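Local coordinates for alcohol dehydrogenase, zinc-containing (Streptococcus pneumoniae serotype 2, PDB 5YLN), which binds two zinc ions and probably catalyses the NAD+-dependent oxidation of alcohols to aldehydes or ketones, at residues 6-11 / 16-21; 95-100 / 106-111; 158-163 / 303-308; 322-327 / 333-338. One frame throughout, in Å; residues are numbered along the deposited sequence.

Overall arrangement
Followed from the N terminus, the four contacts come in series: each closes before the next opens, so none nests in or crosses another. Contact 1 folds the first two strands into a hairpin. Contact 2 closes a short loop around a zinc ion in the lobe between strands 91-92 and 113-114. Contact 3 spans the longest separation, bringing together helices that precede and follow the six-stranded parallel sheet of the Rossmann-type domain. Contact 4 is local again, folding helix 329-337 back on strand 322-325. Contacts 1 and 4 touch, through Tyr8 with Tyr333 and through Phe18 with Leu326 and Ser327, so the chain's beginning packs against a segment near its end.

Contact 1. Residues 6-11 / 16-21; sequences KAYTYV and ASFVDV
Residues 6-11 and 16-21 pair as the two antiparallel strands of a hairpin, with Ala7/Val19 and Thr9/Ser17 as hydrogen-bonded pairs and the short strand axes 4.6 Å apart at an angle of 146°. The bond from Val19 N to Ala7 O, 2.9 Å, is nearly straight. Ser17 O is gripped twice, by Thr9 N and by the hydroxyl, for a chi1 of 61° brings Thr9 OG1 to 3.1 Å from Ser17 O, in the carbonyl plane and on a lone pair. On the other face Lys6 bends at chi2 and chi3 and crosses Phe18 at about a right angle, its CB 3.4 Å from Phe18 CZ. Its tip runs alongside Asp20, where Lys6 NZ meets Asp20 OD1 at 3.1 Å in a salt bridge, from above the carboxylate plane. Tyr8 leans over the partner strand until its CZ is 3.6 Å from Ala16 CB, and a water joins Tyr8 OH (2.7 Å) to Ala16 O (2.6 Å). The face carrying Tyr8 and Phe18 packs on helix 329-337, where Tyr8 also meets the ring of Tyr333; Tyr10 and Ala16 reach helix 43-50, and strand 4-12 bonds through its backbone to Leu62 and Gln124.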
loop_
_atom_site.group_PDB
_atom_site.type_symbol
_atom_site.label_atom_id
_atom_site.label_comp_id
_atom_site.label_asym_id
_atom_site.label_seq_id
_atom_site.Cartn_x
_atom_site.Cartn_y
_atom_site.Cartn_z
ATOM N N LYS A 6 -23.991 6.045 36.356
ATOM C CA LYS A 6 -23.777 4.656 35.967
ATOM C C LYS A 6 -22.877 4.601 34.745
ATOM O O LYS A 6 -22.932 5.482 33.876
ATOM C CB LYS A 6 -25.089 3.941 35.630
ATOM C CG LYS A 6 -26.158 3.900 36.744
ATOM C CD LYS A 6 -25.636 3.341 38.026
ATOM C CE LYS A 6 -25.658 1.825 38.046
ATOM N NZ LYS A 6 -25.567 1.317 39.439
ATOM N N ALA A 7 -22.083 3.530 34.666
ATOM C CA ALA A 7 -21.105 3.317 33.605
ATOM C C ALA A 7 -20.753 1.832 33.503
ATOM O O ALA A 7 -20.844 1.092 34.484
ATOM C CB ALA A 7 -19.848 4.143 33.858
ATOM N N TYR A 8 -20.355 1.405 32.300
ATOM C CA TYR A 8 -19.878 0.045 32.045
ATOM C C TYR A 8 -18.354 0.068 31.957
ATOM O O TYR A 8 -17.783 0.587 30.989
ATOM C CB TYR A 8 -20.490 -0.536 30.769
ATOM C CG TYR A 8 -20.497 -2.054 30.752
ATOM C CD1 TYR A 8 -21.052 -2.773 31.810
ATOM C CD2 TYR A 8 -19.948 -2.770 29.685
ATOM C CE1 TYR A 8 -21.055 -4.175 31.813
ATOM C CE2 TYR A 8 -19.955 -4.168 29.662
ATOM C CZ TYR A 8 -20.507 -4.866 30.728
ATOM O OH TYR A 8 -20.510 -6.243 30.711
ATOM N N THR A 9 -17.702 -0.517 32.956
ATOM C CA THR A 9 -16.262 -0.423 33.144
ATOM C C THR A 9 -15.596 -1.762 32.851
ATOM O O THR A 9 -16.106 -2.815 33.237
ATOM C CB THR A 9 -15.923 -0.009 34.586
ATOM O OG1 THR A 9 -16.427 -1.004 35.486
ATOM C CG2 THR A 9 -16.522 1.354 34.944
ATOM N N TYR A 10 -14.449 -1.707 32.182
ATOM C CA TYR A 10 -13.539 -2.839 32.114
ATOM C C TYR A 10 -12.853 -3.032 33.466
ATOM O O TYR A 10 -12.400 -2.064 34.087
ATOM C CB TYR A 10 -12.500 -2.599 31.018
ATOM C CG TYR A 10 -11.441 -3.676 30.916
ATOM C CD1 TYR A 10 -11.791 -4.998 30.670
ATOM C CD2 TYR A 10 -10.093 -3.368 31.029
ATOM C CE1 TYR A 10 -10.833 -5.990 30.559
ATOM C CE2 TYR A 10 -9.119 -4.360 30.921
ATOM C CZ TYR A 10 -9.498 -5.671 30.696
ATOM O OH TYR A 10 -8.552 -6.685 30.590
ATOM N N VAL A 11 -12.777 -4.278 33.934
ATOM C CA VAL A 11 -12.150 -4.600 35.219
ATOM C C VAL A 11 -10.841 -5.366 35.036
ATOM O O VAL A 11 -9.772 -4.909 35.450
ATOM C CB VAL A 11 -13.106 -5.386 36.142
ATOM C CG1 VAL A 11 -12.493 -5.531 37.536
ATOM C CG2 VAL A 11 -14.459 -4.715 36.210
ATOM N N ALA A 16 -16.315 -7.251 32.885
ATOM C CA ALA A 16 -16.745 -5.864 32.875
ATOM C C ALA A 16 -17.980 -5.745 33.760
ATOM O O ALA A 16 -18.707 -6.723 33.965
ATOM C CB ALA A 16 -17.043 -5.374 31.454
ATOM N N SER A 17 -18.218 -4.546 34.292
ATOM C CA SER A 17 -19.216 -4.387 35.341
ATOM C C SER A 17 -19.923 -3.045 35.211
ATOM O O SER A 17 -19.271 -2.012 35.038
ATOM C CB SER A 17 -18.559 -4.528 36.727
ATOM O OG SER A 17 -18.723 -5.843 37.237
ATOM N N PHE A 18 -21.258 -3.076 35.283
ATOM C CA PHE A 18 -22.105 -1.882 35.338
ATOM C C PHE A 18 -22.099 -1.348 36.771
ATOM O O PHE A 18 -22.656 -1.982 37.676
ATOM C CB PHE A 18 -23.520 -2.244 34.876
ATOM C CG PHE A 18 -24.437 -1.062 34.647
ATOM C CD1 PHE A 18 -24.135 -0.102 33.689
ATOM C CD2 PHE A 18 -25.621 -0.928 35.361
ATOM C CE1 PHE A 18 -24.986 0.970 33.467
ATOM C CE2 PHE A 18 -26.469 0.147 35.142
ATOM C CZ PHE A 18 -26.149 1.092 34.197
ATOM N N VAL A 19 -21.462 -0.190 36.991
ATOM C CA VAL A 19 -21.148 0.290 38.337
ATOM C C VAL A 19 -21.375 1.799 38.429
ATOM O O VAL A 19 -21.550 2.490 37.423
ATOM C CB VAL A 19 -19.695 -0.050 38.738
ATOM C CG1 VAL A 19 -19.505 -1.554 38.816
ATOM C CG2 VAL A 19 -18.721 0.561 37.729
ATOM N N ASP A 20 -21.361 2.307 39.666
ATOM C CA ASP A 20 -21.363 3.745 39.923
ATOM C C ASP A 20 -19.946 4.304 39.867
ATOM O O ASP A 20 -19.041 3.781 40.526
ATOM C CB ASP A 20 -21.940 4.075 41.299
ATOM C CG ASP A 20 -23.303 3.488 41.519
ATOM O OD1 ASP A 20 -24.226 3.836 40.750
ATOM O OD2 ASP A 20 -23.441 2.675 42.462
ATOM N N VAL A 21 -19.773 5.402 39.116
ATOM C CA VAL A 21 -18.530 6.159 39.061
ATOM C C VAL A 21 -18.855 7.643 39.222
ATOM O O VAL A 21 -20.014 8.056 39.187
ATOM C CB VAL A 21 -17.755 5.911 37.745
ATOM C CG1 VAL A 21 -17.374 4.434 37.634
ATOM C CG2 VAL A 21 -18.597 6.332 36.556
HETATM O O HOH W 1 -20.593 -7.958 32.749
#

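Contact 2. Residues 95-100 / 106-111; sequences GKCYYC and AHCEDE. With ZN (zinc ion), chain F.
Glu109 lies against Cys97, Tyr98 and Tyr99, and its side chain shows how a zinc lobe is packed around the metal. Its CB is 4.3 Å from Cys97 SG, and CG is 3.9 Å from Tyr99 CD2. Extended beyond CG (chi2 -178°), the chain carries its carboxylate past the Tyr99 ring, the two planes 84° apart. At the tip, OE1 comes within 3.6 Å of Tyr99 CE2 and forms a salt bridge with Arg240 of the second subunit, while OE2 lies 3.8 Å from Tyr98 CB. The backbone of Glu109 serves the metal site too: its N-H points almost straight (171°) at Cys97 SG, 3.4 Å away. Cys100 N donates to the same sulfur, so two N-H groups would be expected to temper the charge on this thiolate. The zinc ion is held by Cys97 SG at 2.4 Å, Cys100 SG at 2.2 Å and Cys108 SG at 2.4 Å, with Cys94 as fourth ligand, the four-cysteine structural site familiar in this family. The whole lobe is a loop between strands 91-92 and 113-114, and it borders the second subunit, whose Asn289 is hydrogen-bonded by His107 NE2 and whose Val264 packs on the same histidine.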
loop_
_atom_site.group_PDB
_atom_site.type_symbol
_atom_site.label_atom_id
_atom_site.label_comp_id
_atom_site.label_asym_id
_atom_site.label_seq_id
_atom_site.Cartn_x
_atom_site.Cartn_y
_atom_site.Cartn_z
ATOM N N GLY A 95 -6.711 19.512 16.395
ATOM C CA GLY A 95 -6.814 20.409 15.262
ATOM C C GLY A 95 -5.576 21.234 14.966
ATOM O O GLY A 95 -5.592 22.015 14.009
ATOM N N LYS A 96 -4.499 21.070 15.745
ATOM C CA LYS A 96 -3.331 21.936 15.674
ATOM C C LYS A 96 -2.001 21.210 15.523
ATOM O O LYS A 96 -1.006 21.864 15.199
ATOM C CB LYS A 96 -3.231 22.817 16.932
ATOM C CG LYS A 96 -4.277 23.900 17.084
ATOM C CD LYS A 96 -4.196 24.461 18.506
ATOM C CE LYS A 96 -4.890 25.804 18.648
ATOM N NZ LYS A 96 -4.822 26.238 20.070
ATOM N N CYS A 97 -1.930 19.909 15.780
ATOM C CA CYS A 97 -0.632 19.252 15.839
ATOM C C CYS A 97 -0.190 18.798 14.444
ATOM O O CYS A 97 -0.892 18.973 13.449
ATOM C CB CYS A 97 -0.682 18.063 16.788
ATOM S SG CYS A 97 -1.660 16.717 16.085
ATOM N N TYR A 98 0.979 18.156 14.394
ATOM C CA TYR A 98 1.561 17.712 13.132
ATOM C C TYR A 98 0.576 16.858 12.331
ATOM O O TYR A 98 0.416 17.045 11.118
ATOM C CB TYR A 98 2.868 16.958 13.421
ATOM C CG TYR A 98 3.566 16.393 12.207
ATOM C CD1 TYR A 98 3.209 15.154 11.696
ATOM C CD2 TYR A 98 4.586 17.095 11.576
ATOM C CE1 TYR A 98 3.832 14.631 10.589
ATOM C CE2 TYR A 98 5.227 16.574 10.458
ATOM C CZ TYR A 98 4.842 15.339 9.974
ATOM O OH TYR A 98 5.454 14.805 8.869
ATOM N N TYR A 99 -0.126 15.932 13.002
ATOM C CA TYR A 99 -0.990 15.013 12.267
ATOM C C TYR A 99 -2.376 15.585 12.033
ATOM O O TYR A 99 -2.983 15.296 10.998
ATOM C CB TYR A 99 -1.058 13.653 12.977
ATOM C CG TYR A 99 0.235 12.909 12.783
ATOM C CD1 TYR A 99 0.689 12.629 11.493
ATOM C CD2 TYR A 99 1.031 12.535 13.870
ATOM C CE1 TYR A 99 1.888 11.969 11.289
ATOM C CE2 TYR A 99 2.229 11.881 13.677
ATOM C CZ TYR A 99 2.657 11.610 12.376
ATOM O OH TYR A 99 3.836 10.965 12.157
ATOM N N CYS A 100 -2.896 16.383 12.969
ATOM C CA CYS A 100 -4.180 17.049 12.743
ATOM C C CYS A 100 -4.107 18.002 11.552
ATOM O O CYS A 100 -5.085 18.161 10.808
ATOM C CB CYS A 100 -4.616 17.806 13.997
ATOM S SG CYS A 100 -5.328 16.754 15.300
ATOM N N ALA A 106 -6.571 10.247 13.538
ATOM C CA ALA A 106 -6.207 8.989 14.168
ATOM C C ALA A 106 -4.868 9.066 14.898
ATOM O O ALA A 106 -4.616 8.250 15.799
ATOM C CB ALA A 106 -6.175 7.883 13.103
ATOM N N HIS A 107 -4.003 10.023 14.543
ATOM C CA HIS A 107 -2.695 10.081 15.182
ATOM C C HIS A 107 -2.404 11.451 15.768
ATOM O O HIS A 107 -1.247 11.849 15.875
ATOM C CB HIS A 107 -1.616 9.633 14.204
ATOM C CG HIS A 107 -1.754 8.187 13.854
ATOM N ND1 HIS A 107 -1.305 7.183 14.685
ATOM C CD2 HIS A 107 -2.377 7.571 12.821
ATOM C CE1 HIS A 107 -1.607 6.010 14.160
ATOM N NE2 HIS A 107 -2.250 6.217 13.023
ATOM N N CYS A 108 -3.452 12.158 16.204
ATOM C CA CYS A 108 -3.273 13.420 16.916
ATOM C C CYS A 108 -2.354 13.228 18.127
ATOM O O CYS A 108 -2.496 12.266 18.886
ATOM C CB CYS A 108 -4.642 13.968 17.342
ATOM S SG CYS A 108 -4.541 15.319 18.540
ATOM N N GLU A 109 -1.409 14.155 18.308
ATOM C CA GLU A 109 -0.359 14.026 19.323
ATOM C C GLU A 109 -0.673 14.738 20.637
ATOM O O GLU A 109 0.184 14.782 21.520
ATOM C CB GLU A 109 0.979 14.552 18.781
ATOM C CG GLU A 109 1.449 13.873 17.498
ATOM C CD GLU A 109 2.814 14.376 16.986
ATOM O OE1 GLU A 109 3.654 13.531 16.601
ATOM O OE2 GLU A 109 3.041 15.605 16.955
ATOM N N ASP A 110 -1.866 15.307 20.792
ATOM C CA ASP A 110 -2.223 16.081 21.983
ATOM C C ASP A 110 -3.597 15.603 22.456
ATOM O O ASP A 110 -4.619 16.143 22.020
ATOM C CB ASP A 110 -2.210 17.566 21.660
ATOM C CG ASP A 110 -2.758 18.416 22.786
ATOM O OD1 ASP A 110 -2.743 17.952 23.946
ATOM O OD2 ASP A 110 -3.226 19.547 22.500
ATOM N N GLU A 111 -3.604 14.612 23.347
ATOM C CA GLU A 111 -4.812 13.929 23.825
ATOM C C GLU A 111 -5.773 13.649 22.670
ATOM O O GLU A 111 -6.929 14.073 22.654
ATOM C CB GLU A 111 -5.523 14.712 24.945
ATOM C CG GLU A 111 -6.454 13.780 25.812
ATOM C CD GLU A 111 -7.196 14.467 26.983
ATOM O OE1 GLU A 111 -7.226 15.712 27.064
ATOM O OE2 GLU A 111 -7.760 13.739 27.841
HETATM ZN ZN ZN F . -3.846 16.951 16.951
#

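Contact 3. Residues 158-163 / 303-308; sequences TGYEIG and PQLLKA
Tyr160 is met from two directions by neighbouring residues of segment 303-308, one over its ring and one at its rim. Leu305 takes the face. Its CD2 methyl sits 4.0 Å from the centroid of the Tyr160 ring and 30° off the ring normal, a CH-pi contact displaced toward the CD2 side of the ring, where Leu305 CD2 is 3.6 Å from Tyr160 CD2. The two side chains slide past each other in opposite directions, so the leucine methyl lies over the CG, CD2 and CE2 side of the ring rather than meeting its end. Tyr160 holds CG anti to its own nitrogen (chi1 -174°), which sends the ring out from helix 157-165 toward helix 302-310.

Gln304 comes to the outer half. Extended from its helix, it crosses the tyrosine at about a right angle, with amide and ring planes 77° apart. Its OE1 lies in the ring plane at the edge, 3.7 Å from Tyr160 CE2 and 3.6 Å from Tyr160 OH. This is packing and not a hydrogen bond; the phenol hydroxyl bonds instead with that of Tyr194. Next along the helix, Glu161 makes hydrogen bonds with Ser298, Thr299 and Thr301, in the chain leading up to helix 302-310.

One helix precedes and the other follows the parallel sheet whose strand order, 3-2-1-4-5-6, is that of a Rossmann fold. The contact thus joins the chain entering that domain to the chain leaving it, as suits the two-domain build of medium-chain dehydrogenases.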
loop_
_atom_site.group_PDB
_atom_site.type_symbol
_atom_site.label_atom_id
_atom_site.label_comp_id
_atom_site.label_asym_id
_atom_site.label_seq_id
_atom_site.Cartn_x
_atom_site.Cartn_y
_atom_site.Cartn_z
ATOM N N THR A 158 -15.211 4.127 9.403
ATOM C CA THR A 158 -14.183 3.085 9.342
ATOM C C THR A 158 -14.243 2.354 8.007
ATOM O O THR A 158 -13.258 2.316 7.260
ATOM C CB THR A 158 -14.316 2.100 10.526
ATOM O OG1 THR A 158 -14.018 2.779 11.753
ATOM C CG2 THR A 158 -13.291 0.947 10.388
ATOM N N GLY A 159 -15.410 1.805 7.671
ATOM C CA GLY A 159 -15.586 1.174 6.364
ATOM C C GLY A 159 -15.248 2.100 5.194
ATOM O O GLY A 159 -14.654 1.670 4.200
ATOM N N TYR A 160 -15.639 3.382 5.283
ATOM C CA TYR A 160 -15.456 4.296 4.153
ATOM C C TYR A 160 -13.993 4.697 3.999
ATOM O O TYR A 160 -13.397 4.481 2.944
ATOM C CB TYR A 160 -16.349 5.534 4.313
ATOM C CG TYR A 160 -16.353 6.490 3.116
ATOM C CD1 TYR A 160 -16.654 6.042 1.821
ATOM C CD2 TYR A 160 -16.080 7.844 3.286
ATOM C CE1 TYR A 160 -16.658 6.915 0.731
ATOM C CE2 TYR A 160 -16.087 8.727 2.206
ATOM C CZ TYR A 160 -16.379 8.257 0.935
ATOM O OH TYR A 160 -16.375 9.127 -0.124
ATOM N N GLU A 161 -13.393 5.266 5.049
ATOM C CA GLU A 161 -12.014 5.756 4.953
ATOM C C GLU A 161 -11.020 4.606 4.813
ATOM O O GLU A 161 -10.115 4.661 3.970
ATOM C CB GLU A 161 -11.665 6.603 6.179
ATOM C CG GLU A 161 -12.498 7.873 6.296
ATOM C CD GLU A 161 -12.324 8.605 7.631
ATOM O OE1 GLU A 161 -11.362 8.324 8.373
ATOM O OE2 GLU A 161 -13.171 9.478 7.923
ATOM N N ILE A 162 -11.184 3.547 5.614
ATOM C CA ILE A 162 -10.172 2.501 5.685
ATOM C C ILE A 162 -10.431 1.348 4.714
ATOM O O ILE A 162 -9.480 0.725 4.234
ATOM C CB ILE A 162 -10.041 1.971 7.132
ATOM C CG1 ILE A 162 -9.909 3.145 8.114
ATOM C CG2 ILE A 162 -8.898 0.958 7.235
ATOM C CD1 ILE A 162 -8.810 4.172 7.749
ATOM N N GLY A 163 -11.679 1.055 4.383
ATOM C CA GLY A 163 -11.973 0.025 3.407
ATOM C C GLY A 163 -12.200 0.504 1.979
ATOM O O GLY A 163 -11.817 -0.165 1.021
ATOM N N PRO A 303 -18.121 14.915 7.845
ATOM C CA PRO A 303 -18.986 15.896 7.151
ATOM C C PRO A 303 -19.477 15.431 5.788
ATOM O O PRO A 303 -20.636 15.683 5.420
ATOM C CB PRO A 303 -18.078 17.129 7.004
ATOM C CG PRO A 303 -17.044 16.971 8.042
ATOM C CD PRO A 303 -16.813 15.498 8.189
ATOM N N GLN A 304 -18.608 14.790 5.007
ATOM C CA GLN A 304 -19.014 14.322 3.685
ATOM C C GLN A 304 -20.027 13.184 3.797
ATOM O O GLN A 304 -20.975 13.106 3.004
ATOM C CB GLN A 304 -17.779 13.903 2.875
ATOM C CG GLN A 304 -18.080 13.328 1.487
ATOM C CD GLN A 304 -16.833 12.751 0.776
ATOM O OE1 GLN A 304 -15.852 12.346 1.419
ATOM N NE2 GLN A 304 -16.882 12.708 -0.562
ATOM N N LEU A 305 -19.859 12.309 4.789
ATOM C CA LEU A 305 -20.816 11.222 4.974
ATOM C C LEU A 305 -22.155 11.749 5.447
ATOM O O LEU A 305 -23.201 11.240 5.040
ATOM C CB LEU A 305 -20.286 10.183 5.969
ATOM C CG LEU A 305 -19.057 9.355 5.585
ATOM C CD1 LEU A 305 -18.531 8.620 6.823
ATOM C CD2 LEU A 305 -19.383 8.377 4.484
ATOM N N LEU A 306 -22.146 12.755 6.324
ATOM C CA LEU A 306 -23.395 13.402 6.717
ATOM C C LEU A 306 -24.131 13.954 5.497
ATOM O O LEU A 306 -25.343 13.756 5.344
ATOM C CB LEU A 306 -23.117 14.514 7.722
ATOM C CG LEU A 306 -22.786 14.134 9.169
ATOM C CD1 LEU A 306 -22.218 15.359 9.871
ATOM C CD2 LEU A 306 -24.032 13.622 9.895
ATOM N N LYS A 307 -23.403 14.633 4.601
ATOM C CA LYS A 307 -24.018 15.133 3.374
ATOM C C LYS A 307 -24.556 13.984 2.528
ATOM O O LYS A 307 -25.708 14.016 2.080
ATOM C CB LYS A 307 -23.013 15.964 2.567
ATOM C CG LYS A 307 -22.622 17.317 3.168
ATOM C CD LYS A 307 -21.908 18.173 2.093
ATOM C CE LYS A 307 -21.061 19.278 2.687
ATOM N NZ LYS A 307 -19.761 19.406 1.948
ATOM N N ALA A 308 -23.745 12.941 2.329
ATOM C CA ALA A 308 -24.161 11.801 1.525
ATOM C C ALA A 308 -25.245 10.943 2.194
ATOM O O ALA A 308 -25.682 9.976 1.564
ATOM C CB ALA A 308 -22.941 10.932 1.169
#

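Contact 4. Residues 322-327 / 333-338; sequences HYFKLS and YEVFSK
In the strand-to-helix connection where strand 322-325 leads through the 3-10 segment 326-327 into helix 329-337, Val335 of the helix packs on His322 and Phe324 of the strand. The contact is small, made without polar bonds between the segments, and lies near the surface. His322 and Phe324 stand two residues apart on the strand and so lean to the same side, where the forked valine meets both.

The two branches meet the rings differently. Val335 CG1 stands over the His322 imidazole, 4.2 Å from the centroid and only 11° off the normal, a CH-pi contact almost centred on the ring; the same methyl also borders Phe324, with Val335 CG1 4.1 Å from Phe324 CZ. Val335 CG2 instead reaches the edge of the Phe324 ring, near its plane, with Phe324 CZ at 3.5 Å. Phe324 CZ also comes to 3.7 Å from Val335 CB, so the far end of the phenyl ring lies against both CB and CG2 of the valine. With CG1 anti to the nitrogen (chi1 162°), the two methyls of Val335 are spread between the two rings.

Within the helix, Tyr333 O is held by two donors of Ser337, whose N (2.9 Å) and OG (3.2 Å) approach from opposite faces of the carbonyl plane.

Strand 322-325 is bonded in parallel to strand 347-350 through Ile348 and Glu350. His342 of helix 339-342 packs on both His322 and Val335, and the helix side bearing Tyr333 and Phe336 rests on helix 43-50.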
loop_
_atom_site.group_PDB
_atom_site.type_symbol
_atom_site.label_atom_id
_atom_site.label_comp_id
_atom_site.label_asym_id
_atom_site.label_seq_id
_atom_site.Cartn_x
_atom_site.Cartn_y
_atom_site.Cartn_z
ATOM N N HIS A 322 -30.976 -4.605 17.221
ATOM C CA HIS A 322 -31.509 -4.813 18.558
ATOM C C HIS A 322 -31.365 -3.547 19.391
ATOM O O HIS A 322 -30.391 -2.798 19.257
ATOM C CB HIS A 322 -30.800 -5.964 19.259
ATOM C CG HIS A 322 -31.112 -7.305 18.674
ATOM N ND1 HIS A 322 -30.549 -7.758 17.500
ATOM C CD2 HIS A 322 -31.933 -8.290 19.103
ATOM C CE1 HIS A 322 -31.004 -8.972 17.239
ATOM N NE2 HIS A 322 -31.848 -9.314 18.193
ATOM N N TYR A 323 -32.333 -3.338 20.279
ATOM C CA TYR A 323 -32.447 -2.114 21.060
ATOM C C TYR A 323 -32.390 -2.487 22.537
ATOM O O TYR A 323 -33.004 -3.474 22.946
ATOM C CB TYR A 323 -33.748 -1.373 20.709
ATOM C CG TYR A 323 -33.871 -1.052 19.215
ATOM C CD1 TYR A 323 -34.122 -2.055 18.273
ATOM C CD2 TYR A 323 -33.731 0.250 18.747
ATOM C CE1 TYR A 323 -34.210 -1.763 16.917
ATOM C CE2 TYR A 323 -33.809 0.547 17.389
ATOM C CZ TYR A 323 -34.054 -0.463 16.487
ATOM O OH TYR A 323 -34.145 -0.164 15.146
ATOM N N PHE A 324 -31.610 -1.743 23.323
ATOM C CA PHE A 324 -31.534 -1.971 24.761
ATOM C C PHE A 324 -31.486 -0.639 25.496
ATOM O O PHE A 324 -31.112 0.404 24.944
ATOM C CB PHE A 324 -30.302 -2.803 25.189
ATOM C CG PHE A 324 -30.197 -4.146 24.517
ATOM C CD1 PHE A 324 -29.559 -4.268 23.289
ATOM C CD2 PHE A 324 -30.719 -5.296 25.120
ATOM C CE1 PHE A 324 -29.449 -5.500 22.664
ATOM C CE2 PHE A 324 -30.611 -6.544 24.496
ATOM C CZ PHE A 324 -29.972 -6.631 23.254
ATOM N N LYS A 325 -31.845 -0.707 26.770
ATOM C CA LYS A 325 -31.685 0.377 27.717
ATOM C C LYS A 325 -30.281 0.319 28.294
ATOM O O LYS A 325 -29.692 -0.758 28.425
ATOM C CB LYS A 325 -32.730 0.273 28.841
ATOM C CG LYS A 325 -34.185 0.500 28.393
ATOM C CD LYS A 325 -35.184 0.373 29.557
ATOM C CE LYS A 325 -36.628 0.534 29.047
ATOM N NZ LYS A 325 -37.698 0.226 30.071
ATOM N N LEU A 326 -29.747 1.494 28.640
ATOM C CA LEU A 326 -28.417 1.558 29.247
ATOM C C LEU A 326 -28.336 0.685 30.500
ATOM O O LEU A 326 -27.350 -0.033 30.701
ATOM C CB LEU A 326 -28.047 3.019 29.550
ATOM C CG LEU A 326 -26.737 3.375 30.272
ATOM C CD1 LEU A 326 -25.529 2.637 29.681
ATOM C CD2 LEU A 326 -26.504 4.894 30.234
ATOM N N SER A 327 -29.377 0.704 31.335
ATOM C CA SER A 327 -29.363 -0.116 32.541
ATOM C C SER A 327 -29.366 -1.601 32.219
ATOM O O SER A 327 -29.087 -2.418 33.102
ATOM C CB SER A 327 -30.563 0.215 33.418
ATOM O OG SER A 327 -31.741 0.127 32.649
ATOM N N TYR A 333 -24.489 -6.590 25.681
ATOM C CA TYR A 333 -23.244 -7.308 25.424
ATOM C C TYR A 333 -23.478 -8.794 25.176
ATOM O O TYR A 333 -22.825 -9.397 24.316
ATOM C CB TYR A 333 -22.296 -7.118 26.601
ATOM C CG TYR A 333 -21.372 -5.951 26.395
ATOM C CD1 TYR A 333 -21.760 -4.660 26.747
ATOM C CD2 TYR A 333 -20.111 -6.135 25.844
ATOM C CE1 TYR A 333 -20.916 -3.582 26.554
ATOM C CE2 TYR A 333 -19.253 -5.059 25.642
ATOM C CZ TYR A 333 -19.661 -3.789 26.007
ATOM O OH TYR A 333 -18.822 -2.721 25.821
ATOM N N GLU A 334 -24.389 -9.411 25.933
ATOM C CA GLU A 334 -24.681 -10.826 25.723
ATOM C C GLU A 334 -25.168 -11.092 24.302
ATOM O O GLU A 334 -24.780 -12.091 23.684
ATOM C CB GLU A 334 -25.727 -11.307 26.731
ATOM C CG GLU A 334 -26.234 -12.709 26.442
ATOM C CD GLU A 334 -25.166 -13.785 26.632
ATOM O OE1 GLU A 334 -24.191 -13.556 27.392
ATOM O OE2 GLU A 334 -25.313 -14.865 26.016
ATOM N N VAL A 335 -26.019 -10.207 23.769
ATOM C CA VAL A 335 -26.581 -10.405 22.434
ATOM C C VAL A 335 -25.519 -10.165 21.369
ATOM O O VAL A 335 -25.384 -10.936 20.412
ATOM C CB VAL A 335 -27.791 -9.475 22.229
ATOM C CG1 VAL A 335 -28.119 -9.342 20.745
ATOM C CG2 VAL A 335 -29.020 -9.961 23.050
ATOM N N PHE A 336 -24.750 -9.085 21.526
ATOM C CA PHE A 336 -23.720 -8.736 20.555
ATOM C C PHE A 336 -22.621 -9.798 20.479
ATOM O O PHE A 336 -22.214 -10.202 19.385
ATOM C CB PHE A 336 -23.130 -7.372 20.909
ATOM C CG PHE A 336 -22.208 -6.819 19.864
ATOM C CD1 PHE A 336 -22.677 -6.545 18.583
ATOM C CD2 PHE A 336 -20.892 -6.542 20.172
ATOM C CE1 PHE A 336 -21.833 -6.032 17.614
ATOM C CE2 PHE A 336 -20.041 -5.990 19.206
ATOM C CZ PHE A 336 -20.515 -5.741 17.928
ATOM N N SER A 337 -22.126 -10.262 21.631
ATOM C CA SER A 337 -21.074 -11.278 21.636
ATOM C C SER A 337 -21.535 -12.625 21.083
ATOM O O SER A 337 -20.688 -13.468 20.784
ATOM C CB SER A 337 -20.523 -11.482 23.053
ATOM O OG SER A 337 -21.437 -12.208 23.857
ATOM N N LYS A 338 -22.840 -12.854 20.962
ATOM C CA LYS A 338 -23.414 -14.055 20.365
ATOM C C LYS A 338 -24.276 -13.684 19.161
ATOM O O LYS A 338 -25.342 -14.265 18.928
ATOM C CB LYS A 338 -24.241 -14.830 21.387
ATOM C CG LYS A 338 -23.477 -15.232 22.627
ATOM C CD LYS A 338 -22.938 -16.648 22.493
ATOM C CE LYS A 338 -23.245 -17.474 23.742
ATOM N NZ LYS A 338 -22.581 -16.876 24.929
#